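Glutathione S-transferase (Lodderomyces elongisporus, PDB 4IVF) binds glutathione and is probably a glutathione transferase, which would join the sulfur of glutathione to electrophilic compounds. Local coordinates at residues L5-T15 with L30-L39. Residues are numbered along the deposited sequence; the frame is centred on the assembly and turned at random.
Sequences LKPIKLYTAPT and LDYEVQKFDL. With GSH (glutathione), chain U.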
loop_
_atom_site.group_PDB
_atom_site.type_symbol
_atom_site.label_atom_id
_atom_site.label_comp_id
_atom_site.label_asym_id
_atom_site.label_seq_id
_atom_site.Cartn_x
_atom_site.Cartn_y
_atom_site.Cartn_z
ATOM N N LEU F 5 1.660 -16.224 -25.240
ATOM C CA LEU F 5 2.447 -15.701 -24.119
ATOM C C LEU F 5 3.296 -16.749 -23.399
ATOM O O LEU F 5 2.922 -17.920 -23.311
ATOM C CB LEU F 5 1.544 -15.029 -23.083
ATOM C CG LEU F 5 0.788 -13.758 -23.477
ATOM C CD1 LEU F 5 -0.101 -13.285 -22.327
ATOM C CD2 LEU F 5 1.751 -12.666 -23.903
ATOM N N LYS F 6 4.430 -16.305 -22.863
ATOM C CA LYS F 6 5.269 -17.135 -22.002
ATOM C C LYS F 6 4.701 -17.206 -20.579
ATOM O O LYS F 6 4.008 -16.280 -20.132
ATOM C CB LYS F 6 6.704 -16.596 -21.974
ATOM C CG LYS F 6 7.549 -16.996 -23.183
ATOM C CD LYS F 6 8.769 -16.096 -23.335
ATOM C CE LYS F 6 9.795 -16.679 -24.302
ATOM N NZ LYS F 6 9.261 -16.857 -25.681
ATOM N N PRO F 7 4.985 -18.311 -19.861
ATOM C CA PRO F 7 4.530 -18.420 -18.467
ATOM C C PRO F 7 5.130 -17.332 -17.575
ATOM O O PRO F 7 6.319 -17.032 -17.677
ATOM C CB PRO F 7 5.048 -19.802 -18.028
ATOM C CG PRO F 7 5.281 -20.558 -19.299
ATOM C CD PRO F 7 5.688 -19.528 -20.312
ATOM N N ILE F 8 4.302 -16.762 -16.708
ATOM C CA ILE F 8 4.744 -15.812 -15.702
ATOM C C ILE F 8 5.244 -16.598 -14.497
ATOM O O ILE F 8 4.581 -17.522 -14.049
ATOM C CB ILE F 8 3.595 -14.865 -15.293
ATOM C CG1 ILE F 8 3.229 -13.960 -16.468
ATOM C CG2 ILE F 8 3.972 -14.025 -14.071
ATOM C CD1 ILE F 8 2.082 -13.016 -16.165
ATOM N N LYS F 9 6.428 -16.264 -13.990
ATOM C CA LYS F 9 6.959 -16.990 -12.844
ATOM C C LYS F 9 6.502 -16.311 -11.558
ATOM O O LYS F 9 6.709 -15.108 -11.371
ATOM C CB LYS F 9 8.487 -17.106 -12.898
ATOM C CG LYS F 9 9.113 -17.813 -11.686
ATOM C CD LYS F 9 9.218 -19.334 -11.858
ATOM C CE LYS F 9 10.348 -19.893 -10.985
ATOM N NZ LYS F 9 10.569 -21.387 -11.051
ATOM N N LEU F 10 5.872 -17.095 -10.685
ATOM C CA LEU F 10 5.358 -16.593 -9.420
ATOM C C LEU F 10 6.137 -17.177 -8.241
ATOM O O LEU F 10 6.118 -18.390 -8.015
ATOM C CB LEU F 10 3.874 -16.937 -9.281
ATOM C CG LEU F 10 3.234 -16.592 -7.943
ATOM C CD1 LEU F 10 3.324 -15.090 -7.663
ATOM C CD2 LEU F 10 1.766 -17.053 -7.905
ATOM N N TYR F 11 6.827 -16.309 -7.507
ATOM C CA TYR F 11 7.508 -16.697 -6.280
ATOM C C TYR F 11 6.521 -16.449 -5.152
ATOM O O TYR F 11 6.109 -15.314 -4.909
ATOM C CB TYR F 11 8.794 -15.881 -6.081
ATOM C CG TYR F 11 9.791 -16.082 -7.209
ATOM C CD1 TYR F 11 10.569 -17.226 -7.272
ATOM C CD2 TYR F 11 9.936 -15.142 -8.224
ATOM C CE1 TYR F 11 11.460 -17.435 -8.305
ATOM C CE2 TYR F 11 10.841 -15.348 -9.269
ATOM C CZ TYR F 11 11.605 -16.493 -9.292
ATOM O OH TYR F 11 12.503 -16.723 -10.310
ATOM N N THR F 12 6.111 -17.514 -4.480
ATOM C CA THR F 12 5.017 -17.376 -3.544
ATOM C C THR F 12 5.033 -18.423 -2.438
ATOM O O THR F 12 5.937 -19.261 -2.365
ATOM C CB THR F 12 3.666 -17.398 -4.288
ATOM O OG1 THR F 12 2.605 -17.061 -3.381
ATOM C CG2 THR F 12 3.411 -18.763 -4.915
ATOM N N ALA F 13 4.027 -18.338 -1.572
ATOM C CA ALA F 13 3.824 -19.264 -0.464
ATOM C C ALA F 13 2.325 -19.244 -0.160
ATOM O O ALA F 13 1.642 -18.276 -0.494
ATOM C CB ALA F 13 4.631 -18.817 0.764
ATOM N N PRO F 14 1.807 -20.299 0.485
ATOM C CA PRO F 14 0.360 -20.332 0.748
ATOM C C PRO F 14 -0.045 -19.360 1.862
ATOM O O PRO F 14 -0.128 -19.739 3.028
ATOM C CB PRO F 14 0.113 -21.787 1.155
ATOM C CG PRO F 14 1.427 -22.265 1.659
ATOM C CD PRO F 14 2.488 -21.530 0.920
ATOM N N THR F 15 -0.291 -18.109 1.481
ATOM C CA THR F 15 -0.460 -16.999 2.417
ATOM C C THR F 15 -1.424 -16.002 1.763
ATOM O O THR F 15 -1.572 -16.020 0.536
ATOM C CB THR F 15 0.899 -16.290 2.692
ATOM O OG1 THR F 15 1.439 -15.796 1.463
ATOM C CG2 THR F 15 1.926 -17.232 3.368
ATOM N N LEU F 30 -4.207 -16.438 -17.229
ATOM C CA LEU F 30 -2.800 -16.382 -17.632
ATOM C C LEU F 30 -2.008 -17.625 -17.217
ATOM O O LEU F 30 -2.170 -18.144 -16.110
ATOM C CB LEU F 30 -2.122 -15.147 -17.035
ATOM C CG LEU F 30 -2.536 -13.765 -17.536
ATOM C CD1 LEU F 30 -2.155 -12.735 -16.484
ATOM C CD2 LEU F 30 -1.878 -13.434 -18.882
ATOM N N ASP F 31 -1.149 -18.092 -18.116
ATOM C CA ASP F 31 -0.252 -19.198 -17.816
ATOM C C ASP F 31 0.804 -18.709 -16.845
ATOM O O ASP F 31 1.365 -17.626 -17.011
ATOM C CB ASP F 31 0.443 -19.717 -19.080
ATOM C CG ASP F 31 -0.510 -20.422 -20.039
ATOM O OD1 ASP F 31 -1.535 -20.974 -19.585
ATOM O OD2 ASP F 31 -0.218 -20.433 -21.256
ATOM N N TYR F 32 1.069 -19.506 -15.822
ATOM C CA TYR F 32 2.127 -19.170 -14.896
ATOM C C TYR F 32 2.699 -20.400 -14.222
ATOM O O TYR F 32 2.067 -21.451 -14.183
ATOM C CB TYR F 32 1.645 -18.163 -13.860
ATOM C CG TYR F 32 0.620 -18.676 -12.871
ATOM C CD1 TYR F 32 -0.732 -18.729 -13.203
ATOM C CD2 TYR F 32 1.003 -19.071 -11.592
ATOM C CE1 TYR F 32 -1.670 -19.181 -12.292
ATOM C CE2 TYR F 32 0.074 -19.521 -10.673
ATOM C CZ TYR F 32 -1.259 -19.573 -11.027
ATOM O OH TYR F 32 -2.179 -20.020 -10.110
ATOM N N GLU F 33 3.914 -20.265 -13.707
ATOM C CA GLU F 33 4.553 -21.360 -12.991
ATOM C C GLU F 33 4.973 -20.897 -11.604
ATOM O O GLU F 33 5.387 -19.754 -11.416
ATOM C CB GLU F 33 5.731 -21.931 -13.787
ATOM C CG GLU F 33 6.695 -20.895 -14.326
ATOM C CD GLU F 33 7.660 -21.483 -15.348
ATOM O OE1 GLU F 33 7.471 -22.661 -15.729
ATOM O OE2 GLU F 33 8.601 -20.770 -15.767
ATOM N N VAL F 34 4.850 -21.794 -10.635
ATOM C CA VAL F 34 4.998 -21.428 -9.237
ATOM C C VAL F 34 6.284 -21.987 -8.646
ATOM O O VAL F 34 6.665 -23.121 -8.931
ATOM C CB VAL F 34 3.785 -21.930 -8.426
ATOM C CG1 VAL F 34 4.035 -21.818 -6.928
ATOM C CG2 VAL F 34 2.556 -21.154 -8.800
ATOM N N GLN F 35 6.961 -21.174 -7.842
ATOM C CA GLN F 35 8.048 -21.666 -7.015
ATOM C C GLN F 35 7.749 -21.283 -5.578
ATOM O O GLN F 35 7.695 -20.104 -5.248
ATOM C CB GLN F 35 9.410 -21.096 -7.453
ATOM C CG GLN F 35 10.542 -21.483 -6.511
ATOM C CD GLN F 35 11.930 -21.083 -7.022
ATOM O OE1 GLN F 35 12.181 -21.026 -8.231
ATOM N NE2 GLN F 35 12.831 -20.794 -6.092
ATOM N N LYS F 36 7.560 -22.278 -4.723
ATOM C CA LYS F 36 7.144 -22.012 -3.354
ATOM C C LYS F 36 8.292 -21.772 -2.377
ATOM O O LYS F 36 9.411 -22.236 -2.581
ATOM C CB LYS F 36 6.188 -23.097 -2.842
ATOM C CG LYS F 36 6.644 -24.522 -3.059
ATOM C CD LYS F 36 5.449 -25.466 -3.008
ATOM C CE LYS F 36 5.879 -26.921 -2.970
ATOM N NZ LYS F 36 6.510 -27.252 -1.668
ATOM N N PHE F 37 8.005 -21.019 -1.325
ATOM C CA PHE F 37 8.983 -20.775 -0.271
ATOM C C PHE F 37 8.460 -21.317 1.047
ATOM O O PHE F 37 7.265 -21.169 1.360
ATOM C CB PHE F 37 9.259 -19.274 -0.114
ATOM C CG PHE F 37 10.029 -18.673 -1.253
ATOM C CD1 PHE F 37 9.445 -18.521 -2.502
ATOM C CD2 PHE F 37 11.344 -18.256 -1.074
ATOM C CE1 PHE F 37 10.158 -17.973 -3.553
ATOM C CE2 PHE F 37 12.058 -17.708 -2.117
ATOM C CZ PHE F 37 11.465 -17.565 -3.360
ATOM N N ASP F 38 9.363 -21.934 1.807
ATOM C CA ASP F 38 9.121 -22.319 3.189
ATOM C C ASP F 38 9.541 -21.196 4.137
ATOM O O ASP F 38 10.730 -21.030 4.441
ATOM C CB ASP F 38 9.904 -23.584 3.525
ATOM C CG ASP F 38 9.520 -24.177 4.878
ATOM O OD1 ASP F 38 9.024 -23.436 5.755
ATOM O OD2 ASP F 38 9.717 -25.398 5.059
ATOM N N LEU F 39 8.556 -20.450 4.625
ATOM C CA LEU F 39 8.820 -19.287 5.474
ATOM C C LEU F 39 9.383 -19.681 6.850
ATOM O O LEU F 39 10.122 -18.909 7.461
ATOM C CB LEU F 39 7.557 -18.406 5.617
ATOM C CG LEU F 39 7.292 -17.305 4.570
ATOM C CD1 LEU F 39 7.755 -17.709 3.185
ATOM C CD2 LEU F 39 5.821 -16.925 4.532
HETATM N N1 GSH U . 3.610 -5.568 1.440
HETATM C CA1 GSH U . 3.858 -6.897 0.961
HETATM C C1 GSH U . 2.950 -7.222 -0.144
HETATM O O11 GSH U . 3.350 -7.895 -1.119
HETATM O O12 GSH U . 1.757 -6.844 -0.123
HETATM C CB1 GSH U . 3.691 -7.900 2.098
HETATM C CG1 GSH U . 4.336 -9.167 1.697
HETATM C CD1 GSH U . 4.420 -10.193 2.819
HETATM O OE1 GSH U . 4.037 -9.965 3.975
HETATM N N2 GSH U . 4.998 -11.547 2.506
HETATM C CA2 GSH U . 5.103 -12.525 3.565
HETATM C C2 GSH U . 6.553 -12.944 3.674
HETATM O O2 GSH U . 7.213 -13.131 2.647
HETATM C CB2 GSH U . 4.269 -13.680 3.233
HETATM S SG2 GSH U . 2.578 -13.180 3.070
HETATM N N3 GSH U . 7.169 -13.132 4.983
HETATM C CA3 GSH U . 8.558 -13.545 5.053
HETATM C C3 GSH U . 9.356 -12.671 5.936
HETATM O O31 GSH U . 9.000 -11.498 6.194
HETATM O O32 GSH U . 10.422 -13.122 6.433
HETATM O O HOH W 1 1.374 -16.123 -19.329
HETATM O O HOH W 2 9.051 -18.491 -18.357
#
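Tyr-11 and Gln-35, paired across two parallel strands, meet with the amide at the rim of the phenol: Gln-35 CD lies in the ring plane, 3.9 Å from Tyr-11 CE1, and the two planes stand 77° apart. The extended Gln-35 chain also brings OE1 to Lys-9 NZ for a weak hydrogen bond (3.3 Å). Lys-9 gets there by bending at chi2 (89°), which lays its CD against Glu-33 CG. Just past the strand, Phe-37 brings the end of its ring in against Tyr-11, CE1 3.6 Å from Tyr-11 CB, with its edge turned to Thr-12 O. On the other face, Leu-10 and Tyr-32 run side by side, CD2 to CE2, and pack on helix 16-27, whose Glu-26 holds the Tyr-32 hydroxyl. Thr-12 places CG2 between its backbone N and carbonyl carbon, 3.7 Å from Val-34 CG1.

Six backbone hydrogen bonds tie segment 5-15 to segment 30-39, from Ile-8 N to Asp-31 O at one end to Phe-37 N to Thr-12 O at the other; a water bridges Lys-6 O and Asp-31 O before them. Past the strands, Thr-15 CG2 and Leu-39 CD2 meet tip to tip at glutathione: Thr-15 OG1 lies 3.3 Å from the ligand's SG2, while Leu-39 CD2 touches its CB2. Thr-15 is also the N-cap of helix 16-27. This is the right-handed beta-alpha-beta unit that opens the thioredoxin-like domain of glutathione transferases, with the glutathione site at the C-terminal ends of its strands.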